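Local coordinates for period circadian protein homolog 2 (Mus musculus, PDB 3GDI), which probably acts in the mammalian circadian clock as a transcription-regulating PERIOD protein whose tandem PAS domains mediate protein-protein interactions, at residues Leu188-Pro192 with Gln193-Glu197; Ala179-Glu182 with Arg183-Pro186; Val70-Phe73 with His74-Thr78. All coordinates share one frame; numbering follows the deposited sequence.

Interaction 1. Residues Leu188-Pro192 with Gln193-Glu197; sequences LGYLP and QDLIE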
ATOM      1  N   LEU A 188       5.464 -18.830   3.881  1.00 45.19           N
ATOM      2  CA  LEU A 188       5.052 -18.304   5.180  1.00 42.86           C
ATOM      3  C   LEU A 188       3.661 -18.699   5.644  1.00 41.79           C
ATOM      4  O   LEU A 188       3.419 -18.815   6.838  1.00 42.42           O
ATOM      5  CB  LEU A 188       5.154 -16.779   5.181  1.00 41.01           C
ATOM      6  CG  LEU A 188       6.550 -16.187   4.996  1.00 40.74           C
ATOM      7  CD1 LEU A 188       6.439 -14.688   5.125  1.00 40.24           C
ATOM      8  CD2 LEU A 188       7.523 -16.754   6.031  1.00 36.80           C
ATOM      9  N   GLY A 189       2.743 -18.902   4.712  1.00 42.56           N
ATOM     10  CA  GLY A 189       1.391 -19.260   5.106  1.00 44.45           C
ATOM     11  C   GLY A 189       0.460 -18.054   5.121  1.00 45.53           C
ATOM     12  O   GLY A 189      -0.766 -18.207   5.101  1.00 45.90           O
ATOM     13  N   TYR A 190       1.035 -16.853   5.159  1.00 42.95           N
ATOM     14  CA  TYR A 190       0.226 -15.641   5.154  1.00 42.33           C
ATOM     15  C   TYR A 190       0.002 -15.169   3.734  1.00 40.94           C
ATOM     16  O   TYR A 190       0.811 -15.446   2.854  1.00 40.10           O
ATOM     17  CB  TYR A 190       0.923 -14.489   5.880  1.00 42.04           C
ATOM     18  CG  TYR A 190       1.220 -14.689   7.338  1.00 40.84           C
ATOM     19  CD1 TYR A 190       2.525 -14.928   7.774  1.00 40.44           C
ATOM     20  CD2 TYR A 190       0.214 -14.574   8.293  1.00 40.23           C
ATOM     21  CE1 TYR A 190       2.819 -15.037   9.129  1.00 43.69           C
ATOM     22  CE2 TYR A 190       0.494 -14.685   9.653  1.00 41.12           C
ATOM     23  CZ  TYR A 190       1.794 -14.912  10.065  1.00 45.00           C
ATOM     24  OH  TYR A 190       2.075 -14.989  11.413  1.00 48.83           O
ATOM     25  N   LEU A 191      -1.096 -14.454   3.516  1.00 41.33           N
ATOM     26  CA  LEU A 191      -1.366 -13.863   2.209  1.00 41.43           C
ATOM     27  C   LEU A 191      -0.841 -12.423   2.356  1.00 41.49           C
ATOM     28  O   LEU A 191      -0.863 -11.854   3.455  1.00 42.19           O
ATOM     29  CB  LEU A 191      -2.858 -13.889   1.904  1.00 41.64           C
ATOM     30  CG  LEU A 191      -3.459 -15.301   1.804  1.00 44.45           C
ATOM     31  CD1 LEU A 191      -4.886 -15.204   1.235  1.00 43.00           C
ATOM     32  CD2 LEU A 191      -2.590 -16.186   0.901  1.00 40.56           C
ATOM     33  N   PRO A 192      -0.352 -11.816   1.266  1.00 41.19           N
ATOM     34  CA  PRO A 192       0.174 -10.448   1.371  1.00 41.82           C
ATOM     35  C   PRO A 192      -0.577  -9.492   2.287  1.00 43.28           C
ATOM     36  O   PRO A 192       0.036  -8.778   3.073  1.00 45.79           O
ATOM     37  CB  PRO A 192       0.188  -9.974  -0.074  1.00 40.75           C
ATOM     38  CG  PRO A 192       0.488 -11.251  -0.829  1.00 40.06           C
ATOM     39  CD  PRO A 192      -0.439 -12.235  -0.145  1.00 40.90           C
ATOM     40  N   GLN A 193      -1.903  -9.498   2.207  1.00 43.03           N
ATOM     41  CA  GLN A 193      -2.724  -8.597   2.998  1.00 41.46           C
ATOM     42  C   GLN A 193      -2.710  -8.825   4.496  1.00 44.31           C
ATOM     43  O   GLN A 193      -3.144  -7.949   5.252  1.00 46.48           O
ATOM     44  CB  GLN A 193      -4.175  -8.623   2.503  1.00 39.78           C
ATOM     45  CG  GLN A 193      -4.852  -9.984   2.531  1.00 39.50           C
ATOM     46  CD  GLN A 193      -4.738 -10.741   1.201  1.00 40.93           C
ATOM     47  OE1 GLN A 193      -5.565 -11.597   0.899  1.00 41.57           O
ATOM     48  NE2 GLN A 193      -3.715 -10.426   0.409  1.00 38.62           N
ATOM     49  N   ASP A 194      -2.230  -9.989   4.935  1.00 44.21           N
ATOM     50  CA  ASP A 194      -2.183 -10.275   6.362  1.00 44.42           C
ATOM     51  C   ASP A 194      -1.018  -9.564   7.031  1.00 44.91           C
ATOM     52  O   ASP A 194      -1.077  -9.245   8.216  1.00 45.11           O
ATOM     53  CB  ASP A 194      -2.035 -11.770   6.626  1.00 46.49           C
ATOM     54  CG  ASP A 194      -3.143 -12.586   6.011  1.00 49.62           C
ATOM     55  OD1 ASP A 194      -4.279 -12.074   5.909  1.00 49.75           O
ATOM     56  OD2 ASP A 194      -2.875 -13.754   5.646  1.00 51.15           O
ATOM     57  N   LEU A 195       0.033  -9.317   6.254  1.00 45.59           N
ATOM     58  CA  LEU A 195       1.253  -8.677   6.742  1.00 43.87           C
ATOM     59  C   LEU A 195       1.411  -7.201   6.392  1.00 43.18           C
ATOM     60  O   LEU A 195       2.128  -6.484   7.080  1.00 42.63           O
ATOM     61  CB  LEU A 195       2.473  -9.446   6.223  1.00 41.91           C
ATOM     62  CG  LEU A 195       2.630 -10.829   6.848  1.00 40.56           C
ATOM     63  CD1 LEU A 195       3.648 -11.684   6.105  1.00 39.19           C
ATOM     64  CD2 LEU A 195       3.046 -10.617   8.290  1.00 43.59           C
ATOM     65  N   ILE A 196       0.758  -6.739   5.332  1.00 42.42           N
ATOM     66  CA  ILE A 196       0.894  -5.339   4.955  1.00 43.98           C
ATOM     67  C   ILE A 196       0.372  -4.411   6.048  1.00 44.90           C
ATOM     68  O   ILE A 196      -0.747  -4.576   6.519  1.00 45.99           O
ATOM     69  CB  ILE A 196       0.153  -5.034   3.634  1.00 44.08           C
ATOM     70  CG1 ILE A 196       0.837  -5.752   2.472  1.00 45.98           C
ATOM     71  CG2 ILE A 196       0.176  -3.546   3.353  1.00 43.02           C
ATOM     72  CD1 ILE A 196       0.134  -5.556   1.137  1.00 46.99           C
ATOM     73  N   GLU A 197       1.199  -3.443   6.446  1.00 45.43           N
ATOM     74  CA  GLU A 197       0.855  -2.461   7.477  1.00 46.99           C
ATOM     75  C   GLU A 197       0.951  -2.964   8.917  1.00 45.97           C
ATOM     76  O   GLU A 197       0.429  -2.321   9.836  1.00 47.31           O
ATOM     77  CB  GLU A 197      -0.557  -1.907   7.253  1.00 51.02           C
ATOM     78  CG  GLU A 197      -0.789  -1.251   5.898  1.00 56.29           C
ATOM     79  CD  GLU A 197      -0.119   0.098   5.768  1.00 58.64           C
ATOM     80  OE1 GLU A 197      -0.420   0.809   4.787  1.00 61.89           O
ATOM     81  OE2 GLU A 197       0.706   0.450   6.636  1.00 60.79           O
TER
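Gln193 runs side by side with Leu191 and bends at chi2, which lays its CD 3.7 Å from Leu191 CB. Asp194 makes a two-way link with Leu191. Its OD2 takes the N-H of Leu191 at 2.9 Å. That bond is almost straight, at 170°, but the donor arrives 48° out of the carboxylate plane. In return, Asp194 N donates to Leu191 O at 2.7 Å. The pairing recalls one half of a capping box, with a backbone bond in place of the second side-chain bond. Asp194 CG lies beside its own backbone N (chi1 -58°), a rotamer that turns the carboxylate back toward Leu191.

Leu195 N then donates to Pro192 O at 3.2 Å, and the isobutyl end turns to Tyr190. CD2 sits over one face of the phenol ring, while CD1 lies 3.8 Å from Tyr190 CD1 and also meets Leu188 CD1 at 4.2 Å. Ile196 N gives Pro192 O its second bond, at 3.1 Å, so one carbonyl holds two successive N-H groups.

The short helix 192-195 is wedged between both PAS domains. Arg107 forms a salt bridge to Asp194 OD1, and Phe105 of the same strand 104-108 touches Leu191 and Pro192. On the second domain's side, Leu195 packs on Phe177 and Val180 of strand 177-180, and Val185 of helix 184-188 meets Leu191 and Pro192.

Interaction 2. Residues Ala179-Glu182 with Arg183-Pro186; sequences AVDE and RAVP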
ATOM      1  N   ALA A 179       5.120  -4.359   1.563  1.00 34.60           N
ATOM      2  CA  ALA A 179       4.799  -5.377   0.593  1.00 36.57           C
ATOM      3  C   ALA A 179       5.572  -6.630   0.926  1.00 38.77           C
ATOM      4  O   ALA A 179       6.590  -6.587   1.623  1.00 38.10           O
ATOM      5  CB  ALA A 179       5.158  -4.907  -0.797  1.00 34.37           C
ATOM      6  N   VAL A 180       5.049  -7.743   0.432  1.00 40.06           N
ATOM      7  CA  VAL A 180       5.647  -9.051   0.589  1.00 43.60           C
ATOM      8  C   VAL A 180       5.495  -9.617  -0.814  1.00 44.72           C
ATOM      9  O   VAL A 180       4.417  -9.508  -1.409  1.00 43.57           O
ATOM     10  CB  VAL A 180       4.856  -9.913   1.574  1.00 45.51           C
ATOM     11  CG1 VAL A 180       5.593 -11.193   1.820  1.00 47.21           C
ATOM     12  CG2 VAL A 180       4.653  -9.164   2.881  1.00 46.58           C
ATOM     13  N   ASP A 181       6.552 -10.204  -1.365  1.00 45.36           N
ATOM     14  CA  ASP A 181       6.432 -10.716  -2.717  1.00 48.04           C
ATOM     15  C   ASP A 181       5.732 -12.065  -2.750  1.00 47.84           C
ATOM     16  O   ASP A 181       5.688 -12.794  -1.757  1.00 48.58           O
ATOM     17  CB  ASP A 181       7.800 -10.757  -3.405  1.00 49.96           C
ATOM     18  CG  ASP A 181       8.586 -11.985  -3.071  1.00 52.63           C
ATOM     19  OD1 ASP A 181       8.700 -12.306  -1.878  1.00 53.76           O
ATOM     20  OD2 ASP A 181       9.102 -12.627  -4.009  1.00 57.21           O
ATOM     21  N   GLU A 182       5.162 -12.382  -3.902  1.00 49.34           N
ATOM     22  CA  GLU A 182       4.406 -13.613  -4.071  1.00 51.35           C
ATOM     23  C   GLU A 182       5.067 -14.907  -3.639  1.00 50.52           C
ATOM     24  O   GLU A 182       4.378 -15.834  -3.219  1.00 50.93           O
ATOM     25  CB  GLU A 182       3.950 -13.751  -5.521  1.00 54.93           C
ATOM     26  CG  GLU A 182       2.924 -12.715  -5.939  1.00 61.34           C
ATOM     27  CD  GLU A 182       2.235 -13.057  -7.249  1.00 63.88           C
ATOM     28  OE1 GLU A 182       1.395 -12.249  -7.705  1.00 67.00           O
ATOM     29  OE2 GLU A 182       2.527 -14.133  -7.819  1.00 64.64           O
ATOM     30  N   ARG A 183       6.390 -14.983  -3.739  1.00 50.04           N
ATOM     31  CA  ARG A 183       7.095 -16.200  -3.366  1.00 50.85           C
ATOM     32  C   ARG A 183       6.993 -16.464  -1.875  1.00 50.49           C
ATOM     33  O   ARG A 183       7.243 -17.579  -1.413  1.00 52.47           O
ATOM     34  CB  ARG A 183       8.568 -16.110  -3.782  1.00 53.01           C
ATOM     35  CG  ARG A 183       8.779 -15.901  -5.278  1.00 54.43           C
ATOM     36  CD  ARG A 183      10.262 -15.784  -5.644  1.00 58.67           C
ATOM     37  NE  ARG A 183      10.909 -14.629  -5.024  1.00 61.84           N
ATOM     38  CZ  ARG A 183      12.177 -14.277  -5.228  1.00 64.15           C
ATOM     39  NH1 ARG A 183      12.942 -14.989  -6.039  1.00 64.80           N
ATOM     40  NH2 ARG A 183      12.683 -13.212  -4.619  1.00 66.10           N
ATOM     41  N   ALA A 184       6.609 -15.437  -1.126  1.00 49.11           N
ATOM     42  CA  ALA A 184       6.486 -15.543   0.323  1.00 48.19           C
ATOM     43  C   ALA A 184       5.247 -16.300   0.791  1.00 48.43           C
ATOM     44  O   ALA A 184       5.292 -16.992   1.813  1.00 50.19           O
ATOM     45  CB  ALA A 184       6.493 -14.147   0.946  1.00 45.15           C
ATOM     46  N   VAL A 185       4.141 -16.175   0.063  1.00 46.52           N
ATOM     47  CA  VAL A 185       2.920 -16.853   0.478  1.00 45.91           C
ATOM     48  C   VAL A 185       3.156 -18.343   0.724  1.00 45.49           C
ATOM     49  O   VAL A 185       2.827 -18.864   1.787  1.00 44.81           O
ATOM     50  CB  VAL A 185       1.787 -16.663  -0.550  1.00 46.96           C
ATOM     51  CG1 VAL A 185       0.553 -17.399  -0.080  1.00 48.70           C
ATOM     52  CG2 VAL A 185       1.466 -15.178  -0.716  1.00 45.09           C
ATOM     53  N   PRO A 186       3.743 -19.050  -0.250  1.00 45.86           N
ATOM     54  CA  PRO A 186       3.991 -20.482  -0.057  1.00 46.76           C
ATOM     55  C   PRO A 186       5.022 -20.797   1.037  1.00 47.18           C
ATOM     56  O   PRO A 186       5.034 -21.897   1.591  1.00 48.17           O
ATOM     57  CB  PRO A 186       4.470 -20.941  -1.439  1.00 45.79           C
ATOM     58  CG  PRO A 186       3.798 -19.988  -2.358  1.00 45.13           C
ATOM     59  CD  PRO A 186       3.974 -18.672  -1.653  1.00 45.91           C
TER
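Arg183 NE donates to Asp181 OD2 at 2.9 Å, a hydrogen bond that is also a salt bridge. It sits on a type I beta turn from Asp181 to Ala184, which carries the chain from edge strand 177-180 of the second PAS domain into helix 184-188. The N-H reaches the oxygen nearly along its C-O axis, with OD2 at the guanidinium edge, 18° out of that plane; carboxylate and guanidinium planes stand almost perpendicular, at 88°. A single oxygen therefore meets NE, not the paired oxygens and nitrogens of a two-pronged bridge. The arginine chain bends at chi3, and its CG passes 3.5 Å from the same OD2. The other carboxylate oxygen, Asp181 OD1, is taken by the backbone N-H of Thr168 on the adjacent strand 166-171, so the aspartate joins turn and sheet.

The turn is closed by its main chain: Ala184 N donates to Asp181 O at 2.9 Å. One residue on, Glu182 O receives a weak bond from Val185 N at 3.3 Å and also lies 3.3 Å from Pro186 CD, the ring carbon on the nitrogen that has no hydrogen to give. Glu182 and Val185 both touch Phe105 of strand 104-108, which brings the first PAS domain against this turn.

Val180 directs CG1 away from its own backbone N (chi1 -174°), toward the Ala184 methyl; the two methyl groups meet, although the modelled 3.2 Å between Val180 CG1 and Ala184 CB is too short to be taken literally.

Interaction 3. Residues Val70-Phe73 with His74-Thr78; sequences VSVF and HSYTT
Phe73 and Thr77 meet twice, once through a polar bond and once through an aromatic face. Among the polar contacts, Thr77 OG1 donates to Phe73 O, tilted 29° from the carbonyl plane; the modelled length of 2.5 Å is unusually short and therefore doubtful. Three backbone bonds of the i to i+4 kind precede it: His74 N to Val70 O, Ser75 N to Ser71 O and Tyr76 N to Val72 O, each 3.1 Å long.

The aromatic contacts centre on the Phe73 ring. Thr77 CG2 stands 3.8 Å from its centroid and 9° off the normal, a CH-pi contact squarely over the face. With chi1 at 56°, the threonine OG1 lies between backbone N and carbonyl carbon, an arrangement that lets hydroxyl and methyl serve the same phenylalanine. The His74 ring meets that phenyl group obliquely, its CD2 lying at the phenyl edge.

Van der Waals contacts join residues one helical turn apart. Val70 CG1 comes alongside the imidazole, 3.7 Å from His74 CE1. Val72 CG1 and Tyr76 CD2 form an apolar pair at 3.8 Å. Separately, the phenol turns an edge to Val72 O.

Phe73 touches Phe104 and Cys106 of strand 104-108, and the Tyr76 ring lies nearly parallel to that of Phe104. The arrangement is that of an alpha-helix packed through Phe73 and Tyr76 on the antiparallel sheet of a PAS domain.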
ATOM      1  N   VAL A  70     -12.385 -10.011   1.171  1.00 50.23           N
ATOM      2  CA  VAL A  70     -13.362  -9.367   0.298  1.00 47.15           C
ATOM      3  C   VAL A  70     -12.912  -7.984  -0.172  1.00 46.97           C
ATOM      4  O   VAL A  70     -12.951  -7.692  -1.369  1.00 46.76           O
ATOM      5  CB  VAL A  70     -14.721  -9.233   1.005  1.00 46.59           C
ATOM      6  CG1 VAL A  70     -15.595  -8.247   0.264  1.00 44.81           C
ATOM      7  CG2 VAL A  70     -15.394 -10.591   1.084  1.00 46.02           C
ATOM      8  N   SER A  71     -12.496  -7.138   0.771  1.00 46.58           N
ATOM      9  CA  SER A  71     -12.034  -5.786   0.450  1.00 47.01           C
ATOM     10  C   SER A  71     -10.841  -5.879  -0.497  1.00 47.92           C
ATOM     11  O   SER A  71     -10.669  -5.038  -1.391  1.00 49.16           O
ATOM     12  CB  SER A  71     -11.628  -5.033   1.724  1.00 47.36           C
ATOM     13  OG  SER A  71     -10.423  -5.541   2.276  1.00 45.98           O
ATOM     14  N   VAL A  72     -10.024  -6.912  -0.300  1.00 46.78           N
ATOM     15  CA  VAL A  72      -8.853  -7.149  -1.139  1.00 46.79           C
ATOM     16  C   VAL A  72      -9.290  -7.447  -2.576  1.00 47.27           C
ATOM     17  O   VAL A  72      -8.801  -6.835  -3.523  1.00 46.97           O
ATOM     18  CB  VAL A  72      -8.024  -8.335  -0.586  1.00 46.86           C
ATOM     19  CG1 VAL A  72      -6.848  -8.647  -1.502  1.00 44.45           C
ATOM     20  CG2 VAL A  72      -7.535  -7.999   0.816  1.00 45.96           C
ATOM     21  N   PHE A  73     -10.221  -8.387  -2.720  1.00 48.43           N
ATOM     22  CA  PHE A  73     -10.753  -8.792  -4.020  1.00 49.34           C
ATOM     23  C   PHE A  73     -11.290  -7.610  -4.822  1.00 49.75           C
ATOM     24  O   PHE A  73     -11.041  -7.502  -6.008  1.00 50.94           O
ATOM     25  CB  PHE A  73     -11.866  -9.837  -3.817  1.00 48.42           C
ATOM     26  CG  PHE A  73     -12.625 -10.177  -5.072  1.00 46.43           C
ATOM     27  CD1 PHE A  73     -13.699  -9.397  -5.487  1.00 46.67           C
ATOM     28  CD2 PHE A  73     -12.258 -11.270  -5.844  1.00 45.50           C
ATOM     29  CE1 PHE A  73     -14.396  -9.701  -6.655  1.00 44.68           C
ATOM     30  CE2 PHE A  73     -12.943 -11.583  -7.008  1.00 44.80           C
ATOM     31  CZ  PHE A  73     -14.018 -10.795  -7.416  1.00 45.65           C
ATOM     32  N   HIS A  74     -12.040  -6.732  -4.172  1.00 51.84           N
ATOM     33  CA  HIS A  74     -12.603  -5.564  -4.838  1.00 53.62           C
ATOM     34  C   HIS A  74     -11.503  -4.611  -5.279  1.00 56.81           C
ATOM     35  O   HIS A  74     -11.547  -4.046  -6.375  1.00 57.25           O
ATOM     36  CB  HIS A  74     -13.561  -4.843  -3.891  1.00 51.96           C
ATOM     37  CG  HIS A  74     -14.869  -5.549  -3.710  1.00 52.76           C
ATOM     38  ND1 HIS A  74     -15.552  -5.556  -2.512  1.00 51.01           N
ATOM     39  CD2 HIS A  74     -15.625  -6.263  -4.581  1.00 51.13           C
ATOM     40  CE1 HIS A  74     -16.672  -6.245  -2.652  1.00 50.99           C
ATOM     41  NE2 HIS A  74     -16.739  -6.683  -3.898  1.00 51.34           N
ATOM     42  N   SER A  75     -10.511  -4.436  -4.416  1.00 59.33           N
ATOM     43  CA  SER A  75      -9.394  -3.550  -4.720  1.00 60.02           C
ATOM     44  C   SER A  75      -8.643  -3.967  -5.987  1.00 59.95           C
ATOM     45  O   SER A  75      -8.351  -3.133  -6.837  1.00 62.09           O
ATOM     46  CB  SER A  75      -8.425  -3.505  -3.542  1.00 58.44           C
ATOM     47  OG  SER A  75      -7.215  -2.889  -3.928  1.00 59.80           O
ATOM     48  N   TYR A  76      -8.343  -5.254  -6.113  1.00 58.91           N
ATOM     49  CA  TYR A  76      -7.613  -5.759  -7.268  1.00 60.11           C
ATOM     50  C   TYR A  76      -8.488  -6.048  -8.482  1.00 61.04           C
ATOM     51  O   TYR A  76      -7.982  -6.419  -9.536  1.00 61.98           O
ATOM     52  CB  TYR A  76      -6.843  -7.027  -6.887  1.00 61.69           C
ATOM     53  CG  TYR A  76      -5.571  -6.782  -6.091  1.00 63.56           C
ATOM     54  CD1 TYR A  76      -4.394  -6.352  -6.723  1.00 63.85           C
ATOM     55  CD2 TYR A  76      -5.536  -6.991  -4.711  1.00 63.99           C
ATOM     56  CE1 TYR A  76      -3.213  -6.140  -6.000  1.00 62.10           C
ATOM     57  CE2 TYR A  76      -4.357  -6.781  -3.976  1.00 65.39           C
ATOM     58  CZ  TYR A  76      -3.201  -6.355  -4.631  1.00 64.05           C
ATOM     59  OH  TYR A  76      -2.048  -6.139  -3.911  1.00 61.65           O
ATOM     60  N   THR A  77      -9.797  -5.889  -8.339  1.00 61.99           N
ATOM     61  CA  THR A  77     -10.706  -6.147  -9.449  1.00 61.46           C
ATOM     62  C   THR A  77     -11.352  -4.842  -9.875  1.00 63.91           C
ATOM     63  O   THR A  77     -12.265  -4.823 -10.698  1.00 63.37           O
ATOM     64  CB  THR A  77     -11.809  -7.168  -9.060  1.00 60.47           C
ATOM     65  OG1 THR A  77     -12.517  -6.702  -7.906  1.00 59.10           O
ATOM     66  CG2 THR A  77     -11.197  -8.526  -8.756  1.00 57.28           C
ATOM     67  N   THR A  78     -10.862  -3.749  -9.298  1.00 66.85           N
ATOM     68  CA  THR A  78     -11.351  -2.410  -9.607  1.00 69.37           C
ATOM     69  C   THR A  78     -11.133  -2.153 -11.095  1.00 71.81           C
ATOM     70  O   THR A  78     -10.040  -2.378 -11.613  1.00 73.00           O
ATOM     71  CB  THR A  78     -10.579  -1.342  -8.804  1.00 68.84           C
ATOM     72  OG1 THR A  78     -10.670  -1.635  -7.403  1.00 67.45           O
ATOM     73  CG2 THR A  78     -11.148   0.036  -9.067  1.00 67.77           C
TER

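How the interactions relate
Interaction 3 comes first along the chain, on helix 70-76 of the first PAS domain; interactions 2 and 1 follow in series in the second, on the successive helices 184-188 and 192-195. The latter two have centres about 8 Å apart and touch, Leu191 CD2 lying 3.5 Å from Val185 CG1. Interaction 3 is about 15 Å from interaction 1 and about 18 Å from interaction 2, centre to centre. Only interaction 1 reaches it, through Gln193 CG and Val72 CG2 at 3.8 Å. Strand 104-108 borders all three, so together they trace an interface between the tandem domains within one chain.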